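Local coordinates for protein putative ADP-Ribosyltransferase Scabin (Streptomyces scabiei 87.22, PDB 5EWY) that acts on DNA as an ADP-ribosyltransferase toxin of a plant-pathogenic bacterium, probably transferring the ADP-ribose unit of NAD+, at residues A[48-53]-A[169-174]; A[98-103]-A[109-114]; A[144-149]-A[154-159]; A[175-180]-A[184-189]. All blocks are in the same frame, centred on the assembly; numbering follows the deposited sequence.

Interaction 1. Residues A[48-53]-A[169-174]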
loop_
_atom_site.group_PDB
_atom_site.type_symbol
_atom_site.label_atom_id
_atom_site.label_comp_id
_atom_site.label_asym_id
_atom_site.label_seq_id
_atom_site.Cartn_x
_atom_site.Cartn_y
_atom_site.Cartn_z
ATOM N N PRO A 48 -1.230 -8.842 12.696
ATOM C CA PRO A 48 -0.929 -7.517 12.141
ATOM C C PRO A 48 -0.593 -7.544 10.665
ATOM O O PRO A 48 -0.662 -6.491 10.025
ATOM C CB PRO A 48 0.264 -7.044 12.980
ATOM C CG PRO A 48 0.952 -8.296 13.367
ATOM C CD PRO A 48 -0.117 -9.354 13.518
ATOM N N VAL A 49 -0.261 -8.717 10.113
ATOM C CA VAL A 49 -0.032 -8.858 8.678
ATOM C C VAL A 49 -1.057 -9.810 8.084
ATOM O O VAL A 49 -0.772 -10.556 7.146
ATOM C CB VAL A 49 1.413 -9.285 8.361
ATOM C CG1 VAL A 49 2.382 -8.197 8.797
ATOM C CG2 VAL A 49 1.757 -10.618 9.011
ATOM N N HIS A 50 -2.278 -9.762 8.616
ATOM C CA HIS A 50 -3.384 -10.496 8.018
ATOM C C HIS A 50 -3.450 -10.302 6.514
ATOM O O HIS A 50 -3.824 -11.220 5.780
ATOM C CB HIS A 50 -4.700 -10.030 8.645
ATOM C CG HIS A 50 -5.902 -10.686 8.053
ATOM N ND1 HIS A 50 -6.155 -12.032 8.206
ATOM C CD2 HIS A 50 -6.906 -10.196 7.289
ATOM C CE1 HIS A 50 -7.274 -12.340 7.573
ATOM N NE2 HIS A 50 -7.755 -11.245 7.017
ATOM N N ALA A 51 -3.116 -9.103 6.035
ATOM C CA ALA A 51 -3.288 -8.786 4.630
ATOM C C ALA A 51 -2.177 -9.335 3.748
ATOM O O ALA A 51 -2.311 -9.263 2.530
ATOM C CB ALA A 51 -3.308 -7.275 4.446
ATOM N N ALA A 52 -1.135 -9.910 4.324
ATOM C CA ALA A 52 0.080 -10.195 3.572
ATOM C C ALA A 52 -0.165 -11.208 2.452
ATOM O O ALA A 52 -0.786 -12.257 2.657
ATOM C CB ALA A 52 1.142 -10.722 4.528
ATOM N N ALA A 53 0.353 -10.887 1.258
ATOM C CA ALA A 53 0.403 -11.850 0.167
ATOM C C ALA A 53 1.537 -12.852 0.322
ATOM O O ALA A 53 1.438 -13.960 -0.215
ATOM C CB ALA A 53 0.538 -11.120 -1.170
ATOM N N THR A 169 -4.760 -10.081 -3.141
ATOM C CA THR A 169 -5.640 -9.486 -4.143
ATOM C C THR A 169 -7.036 -9.192 -3.586
ATOM O O THR A 169 -7.671 -8.225 -4.031
ATOM C CB THR A 169 -5.736 -10.383 -5.383
ATOM O OG1 THR A 169 -6.583 -9.753 -6.354
ATOM C CG2 THR A 169 -6.290 -11.771 -5.033
ATOM N N GLU A 170 -7.501 -9.953 -2.591
ATOM C CA GLU A 170 -8.842 -9.708 -2.043
ATOM C C GLU A 170 -8.953 -8.312 -1.440
ATOM O O GLU A 170 -10.076 -7.854 -1.175
ATOM C CB GLU A 170 -9.224 -10.774 -1.009
ATOM C CG GLU A 170 -8.428 -10.736 0.283
ATOM C CD GLU A 170 -8.703 -11.911 1.186
ATOM O OE1 GLU A 170 -9.780 -11.931 1.831
ATOM O OE2 GLU A 170 -7.834 -12.812 1.243
ATOM N N PHE A 171 -7.833 -7.659 -1.159
ATOM C CA PHE A 171 -7.833 -6.318 -0.575
ATOM C C PHE A 171 -7.554 -5.222 -1.583
ATOM O O PHE A 171 -7.432 -4.050 -1.198
ATOM C CB PHE A 171 -6.837 -6.232 0.586
ATOM C CG PHE A 171 -7.068 -7.256 1.639
ATOM C CD1 PHE A 171 -8.205 -7.218 2.442
ATOM C CD2 PHE A 171 -6.179 -8.304 1.813
ATOM C CE1 PHE A 171 -8.428 -8.180 3.398
ATOM C CE2 PHE A 171 -6.404 -9.263 2.775
ATOM C CZ PHE A 171 -7.516 -9.198 3.570
ATOM N N VAL A 172 -7.435 -5.568 -2.859
ATOM C CA VAL A 172 -7.253 -4.589 -3.927
ATOM C C VAL A 172 -8.628 -4.342 -4.540
ATOM O O VAL A 172 -9.229 -5.241 -5.138
ATOM C CB VAL A 172 -6.237 -5.070 -4.968
ATOM C CG1 VAL A 172 -6.140 -4.051 -6.092
ATOM C CG2 VAL A 172 -4.880 -5.277 -4.299
ATOM N N ILE A 173 -9.134 -3.114 -4.391
ATOM C CA ILE A 173 -10.463 -2.780 -4.897
ATOM C C ILE A 173 -10.476 -2.783 -6.415
ATOM O O ILE A 173 -11.386 -3.321 -7.050
ATOM C CB ILE A 173 -10.912 -1.401 -4.398
ATOM C CG1 ILE A 173 -10.902 -1.288 -2.879
ATOM C CG2 ILE A 173 -12.288 -1.118 -4.945
ATOM C CD1 ILE A 173 -10.927 0.153 -2.424
ATOM N N GLY A 174 -9.482 -2.139 -7.016
ATOM C CA GLY A 174 -9.510 -1.848 -8.440
ATOM C C GLY A 174 -8.408 -0.873 -8.780
ATOM O O GLY A 174 -7.501 -0.651 -7.979
#
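The backbone oxygen of His50, whose ring meets Phe171 across the contact, shares a donor with Ala52 O: both accept from Arg168 NH1, so one guanidinium nitrogen is gripped by two carbonyls of the same bend. That bend is a type I beta turn, closed by Ala52 N to Val49 O at 2.9 Å, and it sits in the N-terminal region against the 3-10 turn 169-171 that leads into strand 172-179, part of the four-stranded antiparallel sheet of this ADP-ribosyltransferase fold. Arg168 also pairs through NE with Glu170 OE2, and thus spans both segments.

Between 48-53 and 169-174 themselves no hydrogen bond forms, and the contact is made by one phenyl ring. Phe171 leads with its CE2-CZ side. CE2 lies 3.7 Å from Ala51 CA, while CD2 is 4.0 Å from Ala51 CB. At the tip, CZ comes within 3.9 Å of His50 CD2. The two rings are set obliquely, their planes 66° apart and their centroids 5.9 Å from each other. With CG anti to the backbone N (chi1 178°), the imidazole of His50 reaches toward the phenyl ring. Phe45 stacks on this imidazole, and Trp199 makes an edge-to-face contact with the Phe171 ring.

Phe171 ends the 3-10 turn, which is held by the bond from Val172 N to Thr169 O. Beyond it a classic beta bulge sets Ile173 and Gly174 opposite the single residue Tyr136. Glu170, the neighbour of Phe171 in sequence, also packs on its ring: CG rests 3.5 Å above the plane of the phenyl ring, over its centre.

Interaction 2. Residues A[98-103]-A[109-114]; sequences DGQYDI and VNQPSP
Gln100 reaches 109-114 twice, and with it the loops leading into and out of helix 103-108 close on each other. Its backbone N donates to Pro112 O at 2.8 Å, on a lone pair in the carbonyl plane. Its side chain gives NE2 to Gln111 OE1 at 3.0 Å; the hydrogen points almost straight at the oxygen (173°), yet the donor stands above the acceptor's carbonyl plane and not on a lone pair, the two amides being turned 73° apart. Beside this pair the backbones press close, with Gly99 CA 3.2 Å from Pro112 O. Tyr101 completes the shell: Pro114 CG sits 3.5 Å from the ring centroid, almost exactly on the ring normal, in a CH-pi contact.

Further out, the bend of Gln100 at chi2 (56°) turns OE1 back to accept from Asp102 N at 2.9 Å, which fixes the rotation of the amide. Asp102 is the N-cap of helix 103-108, its OD2 accepting from Ser105 N. Val96 O and Asp58 N hold the hydroxyl of Tyr101, while Asn110 in the exit loop touches the bound inhibitor. Next to Pro114, Ser113 turns CB to within 3.5 Å of Gln100 O and bonds through OG with Tyr115 N.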
loop_
_atom_site.group_PDB
_atom_site.type_symbol
_atom_site.label_atom_id
_atom_site.label_comp_id
_atom_site.label_asym_id
_atom_site.label_seq_id
_atom_site.Cartn_x
_atom_site.Cartn_y
_atom_site.Cartn_z
ATOM N N ASP A 98 15.678 -11.431 2.573
ATOM C CA ASP A 98 16.908 -10.664 2.734
ATOM C C ASP A 98 16.724 -9.182 2.438
ATOM O O ASP A 98 17.710 -8.441 2.410
ATOM C CB ASP A 98 18.009 -11.257 1.850
ATOM C CG ASP A 98 18.216 -12.733 2.104
ATOM O OD1 ASP A 98 18.613 -13.085 3.233
ATOM O OD2 ASP A 98 17.981 -13.541 1.180
ATOM N N GLY A 99 15.496 -8.723 2.243
ATOM C CA GLY A 99 15.270 -7.329 1.952
ATOM C C GLY A 99 15.517 -6.437 3.161
ATOM O O GLY A 99 15.796 -6.881 4.277
ATOM N N GLN A 100 15.387 -5.137 2.914
ATOM C CA GLN A 100 15.641 -4.101 3.912
ATOM C C GLN A 100 14.423 -3.978 4.826
ATOM O O GLN A 100 13.416 -3.383 4.446
ATOM C CB GLN A 100 15.893 -2.779 3.187
ATOM C CG GLN A 100 16.129 -1.580 4.087
ATOM C CD GLN A 100 17.263 -1.817 5.051
ATOM O OE1 GLN A 100 17.064 -2.202 6.204
ATOM N NE2 GLN A 100 18.482 -1.629 4.569
ATOM N N TYR A 101 14.536 -4.504 6.047
ATOM C CA TYR A 101 13.461 -4.397 7.026
ATOM C C TYR A 101 13.451 -3.063 7.754
ATOM O O TYR A 101 12.466 -2.754 8.428
ATOM C CB TYR A 101 13.559 -5.534 8.054
ATOM C CG TYR A 101 12.806 -6.774 7.644
ATOM C CD1 TYR A 101 13.335 -7.653 6.717
ATOM C CD2 TYR A 101 11.551 -7.052 8.167
ATOM C CE1 TYR A 101 12.646 -8.793 6.335
ATOM C CE2 TYR A 101 10.856 -8.185 7.790
ATOM C CZ TYR A 101 11.407 -9.049 6.870
ATOM O OH TYR A 101 10.732 -10.185 6.483
ATOM N N ASP A 102 14.506 -2.257 7.651
ATOM C CA ASP A 102 14.484 -0.957 8.310
ATOM C C ASP A 102 13.680 0.031 7.477
ATOM O O ASP A 102 14.001 0.287 6.311
ATOM C CB ASP A 102 15.871 -0.397 8.580
ATOM C CG ASP A 102 15.796 0.898 9.361
ATOM O OD1 ASP A 102 15.501 0.836 10.578
ATOM O OD2 ASP A 102 15.991 1.973 8.761
ATOM N N ILE A 103 12.645 0.599 8.091
ATOM C CA ILE A 103 11.692 1.415 7.346
ATOM C C ILE A 103 12.335 2.706 6.871
ATOM O O ILE A 103 12.142 3.123 5.721
ATOM C CB ILE A 103 10.447 1.671 8.201
ATOM C CG1 ILE A 103 9.615 0.386 8.263
ATOM C CG2 ILE A 103 9.612 2.824 7.623
ATOM C CD1 ILE A 103 8.764 0.311 9.438
ATOM N N VAL A 109 16.242 5.270 0.660
ATOM C CA VAL A 109 17.113 4.680 -0.353
ATOM C C VAL A 109 16.381 3.483 -0.926
ATOM O O VAL A 109 16.275 2.444 -0.264
ATOM C CB VAL A 109 18.466 4.249 0.231
ATOM C CG1 VAL A 109 19.288 3.513 -0.818
ATOM C CG2 VAL A 109 19.218 5.454 0.745
ATOM N N ASN A 110 15.877 3.622 -2.151
ATOM C CA ASN A 110 15.144 2.534 -2.784
ATOM C C ASN A 110 16.006 1.279 -2.791
ATOM O O ASN A 110 17.147 1.296 -3.265
ATOM C CB ASN A 110 14.751 2.931 -4.211
ATOM C CG ASN A 110 13.812 1.931 -4.863
ATOM O OD1 ASN A 110 13.208 1.094 -4.190
ATOM N ND2 ASN A 110 13.679 2.019 -6.182
ATOM N N GLN A 111 15.458 0.195 -2.237
ATOM C CA GLN A 111 16.213 -1.014 -1.941
ATOM C C GLN A 111 15.196 -2.137 -1.843
ATOM O O GLN A 111 14.086 -1.889 -1.355
ATOM C CB GLN A 111 16.935 -0.851 -0.597
ATOM C CG GLN A 111 17.667 -2.089 -0.116
ATOM C CD GLN A 111 18.713 -1.797 0.958
ATOM O OE1 GLN A 111 18.629 -0.802 1.685
ATOM N NE2 GLN A 111 19.712 -2.672 1.056
ATOM N N PRO A 112 15.493 -3.351 -2.305
ATOM C CA PRO A 112 14.499 -4.422 -2.173
ATOM C C PRO A 112 14.151 -4.636 -0.711
ATOM O O PRO A 112 15.030 -4.667 0.151
ATOM C CB PRO A 112 15.205 -5.647 -2.755
ATOM C CG PRO A 112 16.230 -5.092 -3.675
ATOM C CD PRO A 112 16.684 -3.799 -3.042
ATOM N N SER A 113 12.860 -4.800 -0.445
ATOM C CA SER A 113 12.369 -4.818 0.925
ATOM C C SER A 113 11.225 -5.811 1.070
ATOM O O SER A 113 10.701 -6.318 0.066
ATOM C CB SER A 113 11.905 -3.418 1.301
ATOM O OG SER A 113 10.535 -3.241 0.971
ATOM N N PRO A 114 10.831 -6.124 2.308
ATOM C CA PRO A 114 9.641 -6.950 2.545
ATOM C C PRO A 114 8.343 -6.177 2.452
ATOM O O PRO A 114 7.280 -6.755 2.721
ATOM C CB PRO A 114 9.861 -7.426 3.988
ATOM C CG PRO A 114 10.565 -6.286 4.615
ATOM C CD PRO A 114 11.521 -5.797 3.569
#

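Interaction 3. Residues A[144-149]-A[154-159]. With 5TQ (4-(8-fluoranyl-6-oxidanylidene-1,3,4,5-tetrahydrobenzo[c][1,6]naphthyridin-2-yl)butanoic acid), chain B.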
loop_
_atom_site.group_PDB
_atom_site.type_symbol
_atom_site.label_atom_id
_atom_site.label_comp_id
_atom_site.label_asym_id
_atom_site.label_seq_id
_atom_site.Cartn_x
_atom_site.Cartn_y
_atom_site.Cartn_z
ATOM N N ASP A 144 2.201 2.526 9.580
ATOM C CA ASP A 144 2.083 3.948 9.276
ATOM C C ASP A 144 3.476 4.559 9.361
ATOM O O ASP A 144 4.057 4.671 10.442
ATOM C CB ASP A 144 1.090 4.614 10.228
ATOM C CG ASP A 144 0.826 6.061 9.872
ATOM O OD1 ASP A 144 1.800 6.791 9.609
ATOM O OD2 ASP A 144 -0.348 6.488 9.858
ATOM N N VAL A 145 4.027 4.939 8.207
ATOM C CA VAL A 145 5.431 5.322 8.153
ATOM C C VAL A 145 5.687 6.554 9.006
ATOM O O VAL A 145 6.619 6.582 9.813
ATOM C CB VAL A 145 5.888 5.519 6.700
ATOM C CG1 VAL A 145 7.272 6.217 6.637
ATOM C CG2 VAL A 145 5.981 4.189 5.999
ATOM N N ASN A 146 4.895 7.609 8.818
ATOM C CA ASN A 146 5.172 8.841 9.549
ATOM C C ASN A 146 4.950 8.682 11.053
ATOM O O ASN A 146 5.642 9.331 11.847
ATOM C CB ASN A 146 4.361 10.002 8.992
ATOM C CG ASN A 146 4.820 10.421 7.623
ATOM O OD1 ASN A 146 5.793 9.877 7.072
ATOM N ND2 ASN A 146 4.129 11.391 7.051
ATOM N N LYS A 147 4.020 7.816 11.468
ATOM C CA LYS A 147 3.858 7.560 12.895
ATOM C C LYS A 147 5.019 6.749 13.452
ATOM O O LYS A 147 5.312 6.831 14.651
ATOM C CB LYS A 147 2.545 6.825 13.169
ATOM C CG LYS A 147 1.309 7.662 12.957
ATOM C CD LYS A 147 0.061 6.893 13.371
ATOM C CE LYS A 147 -1.217 7.635 13.009
ATOM N NZ LYS A 147 -1.243 9.001 13.592
ATOM N N THR A 148 5.668 5.952 12.607
ATOM C CA THR A 148 6.776 5.091 13.005
ATOM C C THR A 148 8.119 5.803 12.976
ATOM O O THR A 148 8.914 5.621 13.898
ATOM C CB THR A 148 6.803 3.869 12.080
ATOM O OG1 THR A 148 5.549 3.189 12.193
ATOM C CG2 THR A 148 7.926 2.905 12.420
ATOM N N ILE A 149 8.392 6.616 11.953
ATOM C CA ILE A 149 9.686 7.290 11.838
ATOM C C ILE A 149 9.595 8.805 11.966
ATOM O O ILE A 149 10.628 9.484 11.851
ATOM C CB ILE A 149 10.459 6.884 10.566
ATOM C CG1 ILE A 149 9.790 7.450 9.303
ATOM C CG2 ILE A 149 10.627 5.352 10.510
ATOM C CD1 ILE A 149 10.608 7.265 8.023
ATOM N N LYS A 154 12.518 13.424 4.713
ATOM C CA LYS A 154 12.438 14.012 3.383
ATOM C C LYS A 154 11.132 13.671 2.681
ATOM O O LYS A 154 10.597 14.485 1.924
ATOM C CB LYS A 154 13.621 13.515 2.554
ATOM C CG LYS A 154 13.695 14.104 1.169
ATOM C CD LYS A 154 15.114 14.049 0.608
ATOM C CE LYS A 154 15.650 12.624 0.522
ATOM N NZ LYS A 154 17.071 12.576 0.041
ATOM N N TRP A 155 10.635 12.455 2.880
ATOM C CA TRP A 155 9.494 11.944 2.128
ATOM C C TRP A 155 8.214 11.898 2.954
ATOM O O TRP A 155 7.278 11.157 2.618
ATOM C CB TRP A 155 9.845 10.571 1.557
ATOM C CG TRP A 155 10.947 10.694 0.557
ATOM C CD1 TRP A 155 12.202 10.205 0.659
ATOM C CD2 TRP A 155 10.886 11.404 -0.683
ATOM N NE1 TRP A 155 12.947 10.556 -0.456
ATOM C CE2 TRP A 155 12.143 11.276 -1.302
ATOM C CE3 TRP A 155 9.873 12.111 -1.344
ATOM C CZ2 TRP A 155 12.426 11.853 -2.535
ATOM C CZ3 TRP A 155 10.153 12.676 -2.575
ATOM C CH2 TRP A 155 11.421 12.544 -3.157
ATOM N N ALA A 156 8.131 12.716 4.002
ATOM C CA ALA A 156 6.942 12.667 4.847
ATOM C C ALA A 156 5.694 13.037 4.071
ATOM O O ALA A 156 4.602 12.580 4.426
ATOM C CB ALA A 156 7.105 13.604 6.042
ATOM N N ASP A 157 5.829 13.850 3.015
ATOM C CA ASP A 157 4.622 14.244 2.296
ATOM C C ASP A 157 4.056 13.119 1.442
ATOM O O ASP A 157 2.977 13.299 0.867
ATOM C CB ASP A 157 4.856 15.505 1.451
ATOM C CG ASP A 157 4.810 16.788 2.276
ATOM O OD1 ASP A 157 4.212 16.795 3.376
ATOM O OD2 ASP A 157 5.368 17.804 1.811
ATOM N N GLN A 158 4.684 11.947 1.425
ATOM C CA GLN A 158 4.090 10.801 0.763
ATOM C C GLN A 158 3.047 10.094 1.623
ATOM O O GLN A 158 2.345 9.210 1.114
ATOM C CB GLN A 158 5.152 9.768 0.410
ATOM C CG GLN A 158 6.215 10.211 -0.551
ATOM C CD GLN A 158 7.087 9.028 -0.938
ATOM O OE1 GLN A 158 7.672 8.334 -0.066
ATOM N NE2 GLN A 158 7.162 8.768 -2.228
ATOM N N VAL A 159 2.978 10.425 2.917
ATOM C CA VAL A 159 2.001 9.863 3.852
ATOM C C VAL A 159 1.806 8.366 3.605
ATOM O O VAL A 159 0.694 7.866 3.345
ATOM C CB VAL A 159 0.700 10.686 3.931
ATOM C CG1 VAL A 159 0.978 12.054 4.503
ATOM C CG2 VAL A 159 0.003 10.788 2.583
HETATM N N12 5TQ B . 7.956 2.761 -5.662
HETATM C C13 5TQ B . 7.161 2.460 -6.689
HETATM C C15 5TQ B . 9.423 2.471 -5.737
HETATM C C17 5TQ B . 9.843 -0.038 -5.742
HETATM C C01 5TQ B . 3.603 5.397 -2.217
HETATM C C02 5TQ B . 4.395 5.786 -1.146
HETATM C C03 5TQ B . 5.762 5.528 -1.136
HETATM C C04 5TQ B . 6.339 4.850 -2.202
HETATM C C05 5TQ B . 5.563 4.462 -3.312
HETATM C C06 5TQ B . 4.182 4.729 -3.297
HETATM C C07 5TQ B . 3.367 4.347 -4.443
HETATM C C08 5TQ B . 6.136 3.762 -4.436
HETATM C C09 5TQ B . 5.261 3.413 -5.503
HETATM N N10 5TQ B . 3.933 3.688 -5.470
HETATM C C11 5TQ B . 7.490 3.428 -4.581
HETATM C C14 5TQ B . 5.829 2.712 -6.641
HETATM C C16 5TQ B . 9.838 1.248 -6.544
HETATM C C18 5TQ B . 8.471 -0.679 -5.719
HETATM O O19 5TQ B . 2.131 4.588 -4.458
HETATM F F20 5TQ B . 3.834 6.433 -0.123
HETATM O O21 5TQ B . 8.370 -1.919 -5.918
HETATM O O22 5TQ B . 7.467 0.025 -5.511
HETATM O O HOH W 1 5.421 8.955 4.482
#
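Asn146 turns the nitrogen end of its carboxamide to the backbone of Ala156, with Ala156 O in the amide plane. ND2 donates to this oxygen, Ala156 O, at 2.9 Å with an N-H...O angle of 169°, and the nitrogen in turn sits on a lone pair in the carbonyl plane. With chi2 near zero (-3°), OD1 is eclipsed with CA, and ND2, on the far side of CG, is directed at Ala156. Ala156 CB flanks the amide 3.8 Å from Asn146 ND2. On the other branch, OD1 is 2.8 Å from the oxygen of water 1, with which it hydrogen-bonds, and is also bonded to His153 NE2, so both ends of the amide are engaged. Ala156 O accepts a second bond, from Val159 N at 3.1 Å.

Asn146 belongs to helix 145-149, where Asp144 is the N-cap and OD1 accepts from Lys147 N. Its partner segment, 154-159, makes a short 3-10 turn and leads into strand 160-164. Gln158 and Glu160 fit the Q-x-E signature of mono-ADP-ribosyltransferases, and both line the inhibitor pocket. While Asn146 grips the turn, Gln158 faces the inhibitor: its extended side chain brings OE1 to 3.6 Å from C03 of the aromatic ring, and its backbone O stands 3.4 Å from F20. The same carbonyl of Gln158 is bonded to Thr119 OG1, while Trp128 packs against the glutamine side chain.

Interaction 4. Residues A[175-180]-A[184-189]; sequences VCPVDK and TEKMSE
Lys186 lays its side chain along Pro177 and Asp179 on the facing strand. CB starts 3.8 Å from Pro177 O, and CG passes 3.9 Å from Asp179 N. A bend at chi3 (-67°) then folds the chain back, so that CE packs on the proline, 3.8 Å from Pro177 CB. At the tip NZ makes a long, weak salt bridge to Glu189 OE1 (3.4 Å) and a weak bond to water 2. That water donates to Val178 O at 2.7 Å, linking the ammonium group to the opposite backbone.

The strands are the two arms of an antiparallel beta hairpin, 172-179 and 184-192, at one margin of the four-stranded sheet. Lys186 N donates to Pro177 O at 2.8 Å, very straight at 177°, and at the same length Asp179 N meets Thr184 O almost head-on to its carbonyl bond. Asp179 and Thr184 form a hydrogen-bonded pair although the return bond, from Thr184 N, is weak; both turn their hydroxyl or carboxylate to Thr182 OG1. The non-hydrogen-bonded pair Val178 and Glu185 occupies the other face. From there Glu185 extends toward strand 133-137, where OE2 bonds with Tyr136 OH and Asn134 ND2. On its way this carboxylate oxygen passes 3.4 Å from Cys176 CB, beside the disulfide by which Cys176 SG ties the hairpin arms together through Cys190.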
loop_
_atom_site.group_PDB
_atom_site.type_symbol
_atom_site.label_atom_id
_atom_site.label_comp_id
_atom_site.label_asym_id
_atom_site.label_seq_id
_atom_site.Cartn_x
_atom_site.Cartn_y
_atom_site.Cartn_z
ATOM N N VAL A 175 -8.512 -0.279 -9.966
ATOM C CA VAL A 175 -7.424 0.531 -10.496
ATOM C C VAL A 175 -7.989 1.539 -11.475
ATOM O O VAL A 175 -8.980 1.284 -12.154
ATOM C CB VAL A 175 -6.374 -0.384 -11.176
ATOM C CG1 VAL A 175 -6.941 -1.030 -12.467
ATOM C CG2 VAL A 175 -5.078 0.374 -11.523
ATOM N N CYS A 176 -7.298 2.669 -11.608
ATOM C CA CYS A 176 -7.557 3.604 -12.687
ATOM C C CYS A 176 -6.251 3.875 -13.433
ATOM O O CYS A 176 -5.239 4.234 -12.796
ATOM C CB CYS A 176 -8.128 4.942 -12.167
ATOM S SG CYS A 176 -9.755 4.818 -11.404
ATOM N N PRO A 177 -6.234 3.755 -14.752
ATOM C CA PRO A 177 -5.033 4.136 -15.505
ATOM C C PRO A 177 -4.840 5.644 -15.471
ATOM O O PRO A 177 -5.792 6.419 -15.311
ATOM C CB PRO A 177 -5.335 3.667 -16.927
ATOM C CG PRO A 177 -6.561 2.895 -16.869
ATOM C CD PRO A 177 -7.313 3.308 -15.647
ATOM N N VAL A 178 -3.592 6.049 -15.666
ATOM C CA VAL A 178 -3.177 7.443 -15.534
ATOM C C VAL A 178 -2.741 7.951 -16.893
ATOM O O VAL A 178 -1.889 7.336 -17.558
ATOM C CB VAL A 178 -2.055 7.603 -14.495
ATOM C CG1 VAL A 178 -1.554 9.055 -14.469
ATOM C CG2 VAL A 178 -2.539 7.196 -13.118
ATOM N N ASP A 179 -3.278 9.097 -17.290
ATOM C CA ASP A 179 -2.814 9.767 -18.492
ATOM C C ASP A 179 -1.516 10.474 -18.164
ATOM O O ASP A 179 -1.499 11.402 -17.356
ATOM C CB ASP A 179 -3.828 10.793 -18.965
ATOM C CG ASP A 179 -3.341 11.522 -20.200
ATOM O OD1 ASP A 179 -3.021 10.858 -21.206
ATOM O OD2 ASP A 179 -3.179 12.748 -20.131
ATOM N N LYS A 180 -0.441 10.082 -18.836
ATOM C CA LYS A 180 0.883 10.568 -18.460
ATOM C C LYS A 180 1.030 12.071 -18.683
ATOM O O LYS A 180 1.613 12.770 -17.842
ATOM C CB LYS A 180 1.956 9.805 -19.230
ATOM C CG LYS A 180 3.349 10.064 -18.716
ATOM C CD LYS A 180 4.397 9.391 -19.577
ATOM C CE LYS A 180 5.790 9.765 -19.109
ATOM N NZ LYS A 180 6.046 11.229 -19.215
ATOM N N THR A 184 -3.523 12.738 -14.847
ATOM C CA THR A 184 -4.894 12.608 -14.379
ATOM C C THR A 184 -5.359 11.181 -14.595
ATOM O O THR A 184 -4.846 10.459 -15.438
ATOM C CB THR A 184 -5.816 13.565 -15.141
ATOM O OG1 THR A 184 -5.752 13.275 -16.539
ATOM C CG2 THR A 184 -5.484 15.009 -14.856
ATOM N N GLU A 185 -6.363 10.763 -13.839
ATOM C CA GLU A 185 -6.915 9.428 -14.021
ATOM C C GLU A 185 -7.871 9.399 -15.207
ATOM O O GLU A 185 -8.646 10.338 -15.419
ATOM C CB GLU A 185 -7.648 8.954 -12.761
ATOM C CG GLU A 185 -6.739 8.690 -11.605
ATOM C CD GLU A 185 -7.472 8.342 -10.314
ATOM O OE1 GLU A 185 -8.298 9.153 -9.824
ATOM O OE2 GLU A 185 -7.192 7.239 -9.787
ATOM N N LYS A 186 -7.808 8.310 -15.974
ATOM C CA LYS A 186 -8.708 8.072 -17.098
ATOM C C LYS A 186 -9.889 7.288 -16.540
ATOM O O LYS A 186 -9.916 6.060 -16.541
ATOM C CB LYS A 186 -7.998 7.340 -18.221
ATOM C CG LYS A 186 -6.780 8.104 -18.743
ATOM C CD LYS A 186 -6.222 7.496 -20.019
ATOM C CE LYS A 186 -5.619 6.132 -19.784
ATOM N NZ LYS A 186 -4.957 5.605 -21.017
ATOM N N MET A 187 -10.864 8.016 -16.017
ATOM C CA MET A 187 -11.872 7.387 -15.169
ATOM C C MET A 187 -12.824 6.478 -15.931
ATOM O O MET A 187 -13.400 5.577 -15.315
ATOM C CB MET A 187 -12.601 8.438 -14.336
ATOM C CG MET A 187 -11.659 9.096 -13.319
ATOM S SD MET A 187 -12.521 9.950 -12.004
ATOM C CE MET A 187 -13.163 8.536 -11.091
ATOM N N SER A 188 -12.987 6.642 -17.245
ATOM C CA SER A 188 -13.793 5.683 -17.982
ATOM C C SER A 188 -13.058 4.376 -18.233
ATOM O O SER A 188 -13.659 3.430 -18.757
ATOM C CB SER A 188 -14.230 6.270 -19.319
ATOM O OG SER A 188 -15.120 7.345 -19.129
ATOM N N GLU A 189 -11.784 4.304 -17.859
ATOM C CA GLU A 189 -10.977 3.101 -18.007
ATOM C C GLU A 189 -10.595 2.481 -16.664
ATOM O O GLU A 189 -9.807 1.529 -16.636
ATOM C CB GLU A 189 -9.727 3.401 -18.835
ATOM C CG GLU A 189 -10.042 3.958 -20.200
ATOM C CD GLU A 189 -8.792 4.320 -20.980
ATOM O OE1 GLU A 189 -7.766 3.620 -20.830
ATOM O OE2 GLU A 189 -8.847 5.322 -21.717
HETATM O O HOH W 2 -2.153 5.277 -19.331
#

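In the fold
Interaction 1 closes the longest loop, from 48-53 to 169-174, and interactions 2 and 3 are nested, in that order, within it; interaction 4 follows directly after it. Interactions 1 and 4 share strand 172-179 of the four-stranded antiparallel sheet, their centres 22 Å apart, one at its start and the other in the hairpin with 184-192. Interactions 2 and 3, 16 Å between centres, touch where Ile103 packs on Val145, Thr148 and Ile149, joining helices 103-108 and 145-149. Interaction 4 lies 26 Å from interaction 3, centre to centre. Asn110 and Gln158 bring the segments of interactions 2 and 3 to the inhibitor pocket, whereas interactions 1 and 4 lie along strand 172-179.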